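PDB 2JCB: 5-formyltetrahydrofolate cyclo-ligase family protein from Bacillus anthracis, which probably catalyses the ATP-dependent, magnesium-requiring conversion of 5-formyltetrahydrofolate to 5,10-methenyltetrahydrofolate in folate metabolism. Local coordinates for residues R31-T34 with L35-I39. Residues are numbered along the deposited sequence; the frame is centred on the assembly and turned at random.
Sequences RYTT and LSEQI
Two successive turns of the α-helix 29-44 meet here, R31 to T34 packing on L35 to Q38 through i to i+4 pairs. The amide N of L35 donates to the carbonyl O of R31, and E37 and Q38 pair likewise with T33 and T34. Y32 O takes two donors from a single residue. S36 N reaches Y32 O at 3.0 Å and S36 OG reaches Y32 O at 2.9 Å, from opposite faces of the carbonyl plane. The serine hydroxyl is set beside its own backbone N (chi1 -78°), which turns it back to the preceding turn. Such a bond back to the i-4 carbonyl is common for a serine inside a helix. S36 OG is also bonded to the backbone N of N66, so it links the helix to a loop. S36 OG also lies over one face of the Y32 ring, offset toward the rim, 4.0 Å from Y32 CE1. Y167 touches both Y32 and S36 on this side of the helix.

Two pairs lie on the more exposed side. T33 and E37 run side by side, and the T33 methyl CG2 comes 3.4 Å from E37 OE2. T34 and Q38 do the same, with T34 CG2 lying 3.5 Å from Q38 NE2. The threonine hydroxyls bond backward, T33 OG1 to K29 O and T34 OG1 to E30 OE2. A water donates to T34 O at 3.1 Å and to E37 OE1 at 3.2 Å, so T34 O receives both this water and the amide of Q38. The R31 chain bends at chi2 (-68°) and chi3 (84°). Its guanidinium then lies with one face over L35 CG, and R31 NH2 is 3.9 Å from L35 CD2. L35 is buried and also touches E190.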
loop_
_atom_site.group_PDB
_atom_site.type_symbol
_atom_site.label_atom_id
_atom_site.label_comp_id
_atom_site.label_asym_id
_atom_site.label_seq_id
_atom_site.Cartn_x
_atom_site.Cartn_y
_atom_site.Cartn_z
ATOM N N ARG A 31 -0.271 9.424 17.971
ATOM C CA ARG A 31 -0.918 9.670 16.657
ATOM C C ARG A 31 -0.815 8.443 15.732
ATOM O O ARG A 31 -1.796 7.989 15.141
ATOM C CB ARG A 31 -0.316 10.910 15.967
ATOM C CG ARG A 31 -0.775 12.257 16.472
ATOM C CD ARG A 31 -2.243 12.547 16.164
ATOM N NE ARG A 31 -3.101 11.954 17.197
ATOM C CZ ARG A 31 -4.434 11.942 17.176
ATOM N NH1 ARG A 31 -5.110 11.365 18.174
ATOM N NH2 ARG A 31 -5.089 12.514 16.173
ATOM N N TYR A 32 0.384 7.886 15.584
ATOM C CA TYR A 32 0.536 6.609 14.846
ATOM C C TYR A 32 -0.456 5.554 15.299
ATOM O O TYR A 32 -1.113 4.937 14.449
ATOM C CB TYR A 32 1.986 6.118 15.024
ATOM C CG TYR A 32 2.217 4.754 14.514
ATOM C CD1 TYR A 32 2.361 4.508 13.149
ATOM C CD2 TYR A 32 2.353 3.702 15.416
ATOM C CE1 TYR A 32 2.550 3.216 12.696
ATOM C CE2 TYR A 32 2.544 2.422 14.976
ATOM C CZ TYR A 32 2.666 2.191 13.619
ATOM O OH TYR A 32 2.883 0.906 13.269
ATOM N N THR A 33 -0.547 5.328 16.614
ATOM C CA THR A 33 -1.363 4.241 17.145
ATOM C C THR A 33 -2.846 4.546 16.917
ATOM O O THR A 33 -3.565 3.716 16.364
ATOM C CB THR A 33 -1.089 4.004 18.611
ATOM O OG1 THR A 33 0.294 3.671 18.810
ATOM C CG2 THR A 33 -1.990 2.897 19.195
ATOM N N THR A 34 -3.283 5.722 17.364
ATOM C CA THR A 34 -4.722 6.100 17.271
ATOM C C THR A 34 -5.227 6.178 15.827
ATOM O O THR A 34 -6.246 5.544 15.475
ATOM C CB THR A 34 -4.985 7.442 18.016
ATOM O OG1 THR A 34 -4.547 7.342 19.374
ATOM C CG2 THR A 34 -6.483 7.775 18.032
ATOM N N LEU A 35 -4.481 6.880 14.973
ATOM C CA LEU A 35 -4.855 7.060 13.562
ATOM C C LEU A 35 -4.818 5.699 12.841
ATOM O O LEU A 35 -5.718 5.374 12.055
ATOM C CB LEU A 35 -3.958 8.095 12.871
ATOM C CG LEU A 35 -4.001 9.576 13.253
ATOM C CD1 LEU A 35 -3.000 10.404 12.491
ATOM C CD2 LEU A 35 -5.375 10.174 13.059
ATOM N N SER A 36 -3.804 4.879 13.129
ATOM C CA SER A 36 -3.744 3.566 12.444
ATOM C C SER A 36 -4.975 2.739 12.815
ATOM O O SER A 36 -5.550 2.079 11.946
ATOM C CB SER A 36 -2.500 2.758 12.820
ATOM O OG SER A 36 -1.384 3.263 12.103
ATOM N N GLU A 37 -5.338 2.791 14.098
ATOM C CA GLU A 37 -6.532 2.106 14.632
ATOM C C GLU A 37 -7.821 2.581 13.932
ATOM O O GLU A 37 -8.660 1.741 13.542
ATOM C CB GLU A 37 -6.631 2.355 16.145
ATOM C CG GLU A 37 -5.912 1.258 16.923
ATOM C CD GLU A 37 -5.511 1.599 18.402
ATOM O OE1 GLU A 37 -6.016 2.603 19.007
ATOM O OE2 GLU A 37 -4.676 0.816 18.952
ATOM N N GLN A 38 -7.968 3.909 13.811
ATOM C CA GLN A 38 -9.176 4.502 13.181
ATOM C C GLN A 38 -9.293 4.088 11.722
ATOM O O GLN A 38 -10.378 3.749 11.240
ATOM C CB GLN A 38 -9.182 6.026 13.307
ATOM C CG GLN A 38 -9.373 6.422 14.744
ATOM C CD GLN A 38 -9.326 7.924 14.969
ATOM O OE1 GLN A 38 -9.144 8.698 14.035
ATOM N NE2 GLN A 38 -9.475 8.341 16.240
ATOM N N ILE A 39 -8.158 4.091 11.006
ATOM C CA ILE A 39 -8.143 3.902 9.574
ATOM C C ILE A 39 -8.548 2.471 9.337
ATOM O O ILE A 39 -9.401 2.214 8.455
ATOM C CB ILE A 39 -6.795 4.190 9.005
ATOM C CG1 ILE A 39 -6.610 5.730 8.965
ATOM C CG2 ILE A 39 -6.622 3.598 7.639
ATOM C CD1 ILE A 39 -5.147 6.219 8.789
HETATM O O HOH W 1 -8.102 4.664 17.731
#